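Side-chain contacts in DUF1254 domain-containing protein (Vibrio parahaemolyticus, PDB 3U07), which is of unknown function but combines DUF1254 and DUF1214 family regions and is probably exported from the cytoplasm by a signal peptide: residues 45-50 against 159-164; 111-114 against 120-123; 278-283 against 309-314. The protein carries 2 engineered substitutions. One frame throughout, in Å; residues are numbered along the deposited sequence.

Contact 1: residues 45-50 against 159-164; sequences KFFYHT and SNLVKL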
loop_
_atom_site.group_PDB
_atom_site.type_symbol
_atom_site.label_atom_id
_atom_site.label_comp_id
_atom_site.label_asym_id
_atom_site.label_seq_id
_atom_site.Cartn_x
_atom_site.Cartn_y
_atom_site.Cartn_z
ATOM N N LYS A 45 -11.962 1.992 -9.758
ATOM C CA LYS A 45 -12.910 2.790 -8.978
ATOM C C LYS A 45 -12.164 3.769 -8.088
ATOM O O LYS A 45 -12.539 4.939 -7.975
ATOM C CB LYS A 45 -13.803 1.897 -8.107
ATOM C CG LYS A 45 -14.807 1.032 -8.856
ATOM C CD LYS A 45 -15.628 0.210 -7.859
ATOM C CE LYS A 45 -16.516 -0.817 -8.544
ATOM N NZ LYS A 45 -17.179 -1.708 -7.546
ATOM N N PHE A 46 -11.102 3.288 -7.449
ATOM C CA PHE A 46 -10.317 4.145 -6.571
ATOM C C PHE A 46 -9.690 5.283 -7.375
ATOM O O PHE A 46 -9.684 6.426 -6.939
ATOM C CB PHE A 46 -9.216 3.346 -5.877
ATOM C CG PHE A 46 -8.393 4.166 -4.922
ATOM C CD1 PHE A 46 -8.734 4.241 -3.575
ATOM C CD2 PHE A 46 -7.296 4.888 -5.378
ATOM C CE1 PHE A 46 -7.989 5.024 -2.694
ATOM C CE2 PHE A 46 -6.548 5.671 -4.508
ATOM C CZ PHE A 46 -6.896 5.742 -3.163
ATOM N N PHE A 47 -9.150 4.962 -8.544
ATOM C CA PHE A 47 -8.537 5.975 -9.398
ATOM C C PHE A 47 -9.594 6.991 -9.837
ATOM O O PHE A 47 -9.346 8.197 -9.855
ATOM C CB PHE A 47 -7.917 5.321 -10.641
ATOM C CG PHE A 47 -7.391 6.309 -11.650
ATOM C CD1 PHE A 47 -6.203 7.002 -11.421
ATOM C CD2 PHE A 47 -8.100 6.568 -12.820
ATOM C CE1 PHE A 47 -5.732 7.940 -12.339
ATOM C CE2 PHE A 47 -7.636 7.509 -13.744
ATOM C CZ PHE A 47 -6.450 8.194 -13.502
ATOM N N TYR A 48 -10.781 6.495 -10.176
ATOM C CA TYR A 48 -11.862 7.359 -10.637
ATOM C C TYR A 48 -12.304 8.317 -9.546
ATOM O O TYR A 48 -12.408 9.524 -9.763
ATOM C CB TYR A 48 -13.070 6.526 -11.079
ATOM C CG TYR A 48 -14.101 7.328 -11.846
ATOM C CD1 TYR A 48 -14.031 7.442 -13.235
ATOM C CD2 TYR A 48 -15.123 8.012 -11.180
ATOM C CE1 TYR A 48 -14.945 8.214 -13.944
ATOM C CE2 TYR A 48 -16.041 8.792 -11.880
ATOM C CZ TYR A 48 -15.946 8.887 -13.260
ATOM O OH TYR A 48 -16.846 9.654 -13.956
ATOM N N HIS A 49 -12.554 7.768 -8.365
ATOM C CA HIS A 49 -13.014 8.577 -7.250
ATOM C C HIS A 49 -11.982 9.552 -6.709
ATOM O O HIS A 49 -12.337 10.507 -6.020
ATOM C CB HIS A 49 -13.557 7.662 -6.151
ATOM C CG HIS A 49 -14.842 6.991 -6.529
ATOM N ND1 HIS A 49 -15.050 5.634 -6.388
ATOM C CD2 HIS A 49 -15.978 7.488 -7.078
ATOM C CE1 HIS A 49 -16.254 5.325 -6.837
ATOM N NE2 HIS A 49 -16.838 6.432 -7.261
ATOM N N THR A 50 -10.708 9.330 -7.024
ATOM C CA THR A 50 -9.674 10.248 -6.567
ATOM C C THR A 50 -9.198 11.162 -7.696
ATOM O O THR A 50 -9.608 12.320 -7.781
ATOM C CB THR A 50 -8.459 9.502 -5.978
ATOM O OG1 THR A 50 -8.022 8.493 -6.893
ATOM C CG2 THR A 50 -8.822 8.854 -4.651
ATOM N N SER A 159 0.393 -1.673 -16.881
ATOM C CA SER A 159 -0.763 -0.790 -17.017
ATOM C C SER A 159 -0.138 0.580 -17.294
ATOM O O SER A 159 0.899 0.913 -16.720
ATOM C CB SER A 159 -1.617 -0.747 -15.739
ATOM O OG SER A 159 -0.945 -0.113 -14.661
ATOM N N ASN A 160 -0.733 1.366 -18.186
ATOM C CA ASN A 160 -0.160 2.673 -18.494
ATOM C C ASN A 160 -0.291 3.636 -17.328
ATOM O O ASN A 160 0.493 4.571 -17.198
ATOM C CB ASN A 160 -0.794 3.265 -19.751
ATOM C CG ASN A 160 -0.432 2.484 -20.998
ATOM O OD1 ASN A 160 0.675 1.958 -21.108
ATOM N ND2 ASN A 160 -1.359 2.418 -21.953
ATOM N N LEU A 161 -1.285 3.397 -16.478
ATOM C CA LEU A 161 -1.488 4.224 -15.296
ATOM C C LEU A 161 -0.908 3.446 -14.118
ATOM O O LEU A 161 -1.206 2.262 -13.940
ATOM C CB LEU A 161 -2.983 4.468 -15.057
ATOM C CG LEU A 161 -3.767 5.241 -16.120
ATOM C CD1 LEU A 161 -5.257 5.166 -15.802
ATOM C CD2 LEU A 161 -3.297 6.691 -16.163
ATOM N N VAL A 162 -0.062 4.090 -13.325
ATOM C CA VAL A 162 0.513 3.409 -12.174
ATOM C C VAL A 162 0.447 4.325 -10.959
ATOM O O VAL A 162 0.769 5.515 -11.040
ATOM C CB VAL A 162 1.990 2.965 -12.434
ATOM C CG1 VAL A 162 2.191 2.625 -13.905
ATOM C CG2 VAL A 162 2.947 4.029 -12.001
ATOM N N LYS A 163 0.008 3.779 -9.833
ATOM C CA LYS A 163 -0.106 4.579 -8.621
ATOM C C LYS A 163 1.255 4.700 -7.948
ATOM O O LYS A 163 1.950 3.708 -7.742
ATOM C CB LYS A 163 -1.137 3.949 -7.678
ATOM C CG LYS A 163 -1.343 4.690 -6.350
ATOM C CD LYS A 163 -2.612 4.205 -5.653
ATOM C CE LYS A 163 -2.658 4.602 -4.179
ATOM N NZ LYS A 163 -2.157 5.982 -3.918
ATOM N N LEU A 164 1.639 5.930 -7.620
ATOM C CA LEU A 164 2.922 6.182 -6.982
ATOM C C LEU A 164 2.760 6.721 -5.570
ATOM O O LEU A 164 1.937 7.603 -5.324
ATOM C CB LEU A 164 3.733 7.183 -7.813
ATOM C CG LEU A 164 5.110 7.624 -7.295
ATOM C CD1 LEU A 164 5.908 8.242 -8.439
ATOM C CD2 LEU A 164 4.957 8.623 -6.150
#
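The carbonyl oxygen of Phe46, the residue whose ring meets Lys163 across the contact, is gripped twice by Thr50 one helical turn on. Thr50 OG1 donates to Phe46 O at 2.7 Å, approaching tilted 25° from the carbonyl plane, while Thr50 N gives the same oxygen a weak bond. A threonine can do this because its hydroxyl folds back on the preceding turn. Its methyl CG2 then rests over one face of the Phe46 ring, offset toward the rim, 3.9 Å above the ring plane.

Helix 26-52 packs here on strand 161-169, part of a four-stranded antiparallel sheet. Residues two apart on the strand, Leu161 and Lys163, reach toward the helix, where the neighbours Phe46 and Phe47 receive them. Phe47 receives Leu161: methyl CD1 makes a CH-pi contact, 4.2 Å from the ring centroid and 22° off the normal, lying nearest CE2 and CZ. With CG anti to the backbone N (chi1 174°), Phe47 extends toward the strand and offers a flat face to this branched side chain, which crosses it at about a right angle.

Lys163 is extended from chi1 through chi3, which carries its methylene CE past Phe46 CE2 at 4.0 Å; the bend at chi4 then turns only the ammonium group NZ. The lysine makes a cation-pi interaction with Trp307, whose ring also stands edge-to-face with Phe46; Trp88 does the same for Phe47. No hydrogen bond spans the two segments. The helix therefore sits on the sheet through a methyl over the face of Phe47 and the aliphatic part of a buried lysine beside Phe46, the lysine's positive charge probably being eased in part by the aromatic system of Trp307.

Contact 2: residues 111-114 against 120-123; sequences LHTM and TNAA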
loop_
_atom_site.group_PDB
_atom_site.type_symbol
_atom_site.label_atom_id
_atom_site.label_comp_id
_atom_site.label_asym_id
_atom_site.label_seq_id
_atom_site.Cartn_x
_atom_site.Cartn_y
_atom_site.Cartn_z
ATOM N N LEU A 111 10.144 4.410 -2.451
ATOM C CA LEU A 111 9.375 4.838 -3.619
ATOM C C LEU A 111 8.614 3.559 -3.967
ATOM O O LEU A 111 9.213 2.544 -4.320
ATOM C CB LEU A 111 10.291 5.255 -4.772
ATOM C CG LEU A 111 9.631 5.464 -6.143
ATOM C CD1 LEU A 111 8.495 6.477 -6.040
ATOM C CD2 LEU A 111 10.684 5.938 -7.134
ATOM N N HIS A 112 7.294 3.606 -3.848
ATOM C CA HIS A 112 6.464 2.433 -4.091
ATOM C C HIS A 112 5.449 2.666 -5.208
ATOM O O HIS A 112 4.657 3.602 -5.143
ATOM C CB HIS A 112 5.750 2.084 -2.781
ATOM C CG HIS A 112 4.785 0.947 -2.889
ATOM N ND1 HIS A 112 3.625 0.890 -2.144
ATOM C CD2 HIS A 112 4.808 -0.182 -3.633
ATOM C CE1 HIS A 112 2.975 -0.223 -2.428
ATOM N NE2 HIS A 112 3.673 -0.893 -3.330
ATOM N N THR A 113 5.473 1.811 -6.229
ATOM C CA THR A 113 4.538 1.943 -7.339
ATOM C C THR A 113 3.790 0.644 -7.558
ATOM O O THR A 113 4.337 -0.438 -7.355
ATOM C CB THR A 113 5.255 2.327 -8.670
ATOM O OG1 THR A 113 6.284 1.370 -8.956
ATOM C CG2 THR A 113 5.876 3.722 -8.574
HETATM N N MSE A 114 2.531 0.762 -7.970
HETATM C CA MSE A 114 1.694 -0.406 -8.224
HETATM C C MSE A 114 0.897 -0.177 -9.495
HETATM O O MSE A 114 0.550 0.961 -9.816
HETATM C CB MSE A 114 0.738 -0.640 -7.047
HETATM C CG MSE A 114 1.460 -1.003 -5.752
HETATM SE SE MSE A 114 0.246 -1.342 -4.273
HETATM C CE MSE A 114 -0.121 0.512 -3.890
ATOM N N THR A 120 2.455 -4.721 -7.022
ATOM C CA THR A 120 3.527 -3.771 -6.763
ATOM C C THR A 120 4.545 -4.040 -7.890
ATOM O O THR A 120 4.888 -5.196 -8.151
ATOM C CB THR A 120 4.181 -4.028 -5.385
ATOM O OG1 THR A 120 3.353 -3.467 -4.353
ATOM C CG2 THR A 120 5.570 -3.409 -5.322
ATOM N N ASN A 121 4.981 -2.998 -8.593
ATOM C CA ASN A 121 5.956 -3.204 -9.665
ATOM C C ASN A 121 7.279 -2.500 -9.403
ATOM O O ASN A 121 8.202 -2.563 -10.210
ATOM C CB ASN A 121 5.389 -2.800 -11.041
ATOM C CG ASN A 121 4.788 -1.397 -11.069
ATOM O OD1 ASN A 121 5.063 -0.554 -10.214
ATOM N ND2 ASN A 121 3.972 -1.140 -12.087
ATOM N N ALA A 122 7.369 -1.828 -8.263
ATOM C CA ALA A 122 8.607 -1.172 -7.877
ATOM C C ALA A 122 8.571 -0.785 -6.408
ATOM O O ALA A 122 7.554 -0.308 -5.896
ATOM C CB ALA A 122 8.861 0.055 -8.736
ATOM N N ALA A 123 9.689 -1.012 -5.731
ATOM C CA ALA A 123 9.822 -0.665 -4.324
ATOM C C ALA A 123 11.286 -0.323 -4.088
ATOM O O ALA A 123 12.052 -1.151 -3.600
ATOM C CB ALA A 123 9.406 -1.841 -3.439
#
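His112 and Thr120 make a side-chain hydrogen bond across this hairpin: His112 NE2 and Thr120 OG1 lie 2.8 Å apart, nearly straight at 166°, and either may be the donor. The histidine is long enough to span the strands because CG lies anti to its backbone N (chi1 176°), which extends the side chain, and chi2 (-147°) then turns the NE2 edge of the ring to Thr120. Thr120 CB and the carbonyl oxygen of Ala122 sit at the ring edge, in its plane, and the Thr120 methyl CG2 touches CD2.

Backbone hydrogen bonds run beside it. Thr113 N donates to Ala122 O at 3.0 Å. Thr113 O receives Asn121 N at 2.9 Å and, by a weak bond, Ala122 N. Two successive residues thus face one: a classic beta bulge in the antiparallel pair of strands 109-115 and 120-125, which shifts the register by one residue and lets Thr120 pair with Met114 while Ala122 pairs with Thr113. Weaker CA-H...O contacts flank these bonds, Ala123 CA to Leu111 O at 3.3 Å being the shortest.

Van der Waals packing divides between the faces of the sheet. Beside His112 and Thr120 lies Met114, a selenomethionine here, whose CG meets Thr120 OG1 at 3.4 Å before the chain bends at chi3 and carries its end away; Trp307 also touches this side chain. The other face bears Thr113 and Ala122, side chains small enough for Phe138 of strand 134-140 to reach both.

Contact 3: residues 278-283 against 309-314; sequences TDARTL and LPPIEA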
loop_
_atom_site.group_PDB
_atom_site.type_symbol
_atom_site.label_atom_id
_atom_site.label_comp_id
_atom_site.label_asym_id
_atom_site.label_seq_id
_atom_site.Cartn_x
_atom_site.Cartn_y
_atom_site.Cartn_z
ATOM N N THR A 278 -4.336 -15.120 6.784
ATOM C CA THR A 278 -3.315 -14.806 7.786
ATOM C C THR A 278 -1.914 -14.495 7.248
ATOM O O THR A 278 -1.132 -13.817 7.918
ATOM C CB THR A 278 -3.178 -15.956 8.798
ATOM O OG1 THR A 278 -2.593 -17.092 8.152
ATOM C CG2 THR A 278 -4.544 -16.352 9.341
ATOM N N ASP A 279 -1.594 -14.986 6.054
ATOM C CA ASP A 279 -0.271 -14.768 5.463
ATOM C C ASP A 279 -0.238 -13.626 4.440
ATOM O O ASP A 279 -0.595 -13.814 3.274
ATOM C CB ASP A 279 0.211 -16.055 4.796
ATOM C CG ASP A 279 1.660 -15.981 4.385
ATOM O OD1 ASP A 279 2.156 -14.849 4.185
ATOM O OD2 ASP A 279 2.298 -17.045 4.254
ATOM N N ALA A 280 0.219 -12.454 4.873
ATOM C CA ALA A 280 0.279 -11.276 4.010
ATOM C C ALA A 280 1.038 -11.487 2.698
ATOM O O ALA A 280 0.750 -10.833 1.695
ATOM C CB ALA A 280 0.889 -10.101 4.778
ATOM N N ARG A 281 2.006 -12.395 2.699
ATOM C CA ARG A 281 2.793 -12.656 1.499
ATOM C C ARG A 281 1.957 -13.216 0.347
ATOM O O ARG A 281 2.383 -13.203 -0.808
ATOM C CB ARG A 281 3.933 -13.623 1.828
ATOM C CG ARG A 281 4.881 -13.123 2.910
ATOM C CD ARG A 281 5.877 -14.209 3.270
ATOM N NE ARG A 281 5.203 -15.430 3.705
ATOM C CZ ARG A 281 5.827 -16.582 3.936
ATOM N NH1 ARG A 281 7.139 -16.663 3.775
ATOM N NH2 ARG A 281 5.142 -17.649 4.323
ATOM N N THR A 282 0.764 -13.712 0.659
ATOM C CA THR A 282 -0.105 -14.265 -0.368
ATOM C C THR A 282 -1.104 -13.224 -0.836
ATOM O O THR A 282 -1.821 -13.450 -1.804
ATOM C CB THR A 282 -0.919 -15.466 0.156
ATOM O OG1 THR A 282 -1.829 -15.016 1.164
ATOM C CG2 THR A 282 -0.000 -16.533 0.745
ATOM N N LEU A 283 -1.129 -12.081 -0.154
ATOM C CA LEU A 283 -2.079 -11.011 -0.446
ATOM C C LEU A 283 -1.527 -9.777 -1.131
ATOM O O LEU A 283 -2.235 -9.115 -1.892
ATOM C CB LEU A 283 -2.740 -10.551 0.852
ATOM C CG LEU A 283 -3.355 -11.631 1.736
ATOM C CD1 LEU A 283 -3.786 -11.012 3.059
ATOM C CD2 LEU A 283 -4.525 -12.269 1.020
ATOM N N LEU A 309 1.820 -2.243 0.910
ATOM C CA LEU A 309 3.180 -2.650 0.566
ATOM C C LEU A 309 3.367 -4.146 0.784
ATOM O O LEU A 309 2.703 -4.744 1.632
ATOM C CB LEU A 309 4.194 -1.926 1.457
ATOM C CG LEU A 309 4.670 -0.517 1.115
ATOM C CD1 LEU A 309 5.364 0.091 2.320
ATOM C CD2 LEU A 309 5.627 -0.575 -0.076
ATOM N N PRO A 310 4.255 -4.775 0.000
ATOM C CA PRO A 310 4.497 -6.209 0.178
ATOM C C PRO A 310 5.062 -6.310 1.602
ATOM O O PRO A 310 5.803 -5.433 2.042
ATOM C CB PRO A 310 5.548 -6.512 -0.886
ATOM C CG PRO A 310 5.164 -5.545 -1.997
ATOM C CD PRO A 310 4.909 -4.272 -1.222
ATOM N N PRO A 311 4.729 -7.379 2.336
ATOM C CA PRO A 311 5.226 -7.526 3.709
ATOM C C PRO A 311 6.727 -7.397 3.981
ATOM O O PRO A 311 7.114 -7.029 5.090
ATOM C CB PRO A 311 4.664 -8.883 4.133
ATOM C CG PRO A 311 4.525 -9.619 2.838
ATOM C CD PRO A 311 3.964 -8.567 1.926
ATOM N N ILE A 312 7.570 -7.683 2.992
ATOM C CA ILE A 312 9.016 -7.583 3.187
ATOM C C ILE A 312 9.450 -6.129 3.367
ATOM O O ILE A 312 10.494 -5.855 3.953
ATOM C CB ILE A 312 9.796 -8.220 2.002
ATOM C CG1 ILE A 312 11.291 -8.299 2.339
ATOM C CG2 ILE A 312 9.581 -7.407 0.733
ATOM C CD1 ILE A 312 12.106 -9.098 1.329
ATOM N N GLU A 313 8.641 -5.198 2.870
ATOM C CA GLU A 313 8.957 -3.780 2.999
ATOM C C GLU A 313 8.297 -3.242 4.262
ATOM O O GLU A 313 8.868 -2.415 4.973
ATOM C CB GLU A 313 8.430 -2.989 1.801
ATOM C CG GLU A 313 8.919 -3.461 0.441
ATOM C CD GLU A 313 10.426 -3.383 0.294
ATOM O OE1 GLU A 313 11.063 -2.607 1.035
ATOM O OE2 GLU A 313 10.972 -4.091 -0.576
ATOM N N ALA A 314 7.082 -3.710 4.522
ATOM C CA ALA A 314 6.330 -3.276 5.694
ATOM C C ALA A 314 5.256 -4.285 6.072
ATOM O O ALA A 314 4.452 -4.698 5.241
ATOM C CB ALA A 314 5.689 -1.913 5.431
#
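Two irregular turns approach most closely at Arg281 and Pro311, whose CA atoms are 6.1 Å apart, with no hydrogen bond between them. Pro311 turns the CB and CG of its ring toward the other loop and rests against Ala280 and the first methylenes of Arg281. Its CG meets CG of Arg281 at 3.5 Å, the two side chains crossing at about a right angle, and its CB meets the methyl of Ala280 at 4.0 Å. Alanine is small enough to let the pyrrolidine come this near.

The charged end of Arg281 is held within its own loop, which leaves the methylenes to face Pro311. Asp279 forms an Asx turn, OD1 accepting from Arg281 N at 2.9 Å. The arginine chain bends at chi3 (-57°), bringing its guanidinium side-on to the same carboxylate: NE bonds to OD1 through the syn lone pair, and NH2 makes a salt bridge with OD2 at 2.9 Å, both nearly in the guanidinium plane. The backbone oxygen of Asp279 is taken up separately, by both N and OG1 of Thr282. Gln422 of helix 419-423 touches both Arg281 and Pro311.

In the fold
From the N terminus, helix 26-52 enters contact 1, which closes a long loop when strand 161-169 returns to it. Within that span lies contact 2, a tight hairpin closing only the few residues between strands 109-115 and 120-125. Contact 3 follows in series, joining the loop after helix 253-273 to the one that leads into strand 315-319. Contacts 1 and 2 share a sheet, where Lys163 N probably bonds to Met114 O at 2.9 Å. Residues 309-314 in turn pack on the hairpin through Leu309 and Pro310. Contact 2 thus touches both others, while contacts 1 and 3 stay about 10 Å apart at their nearest atoms.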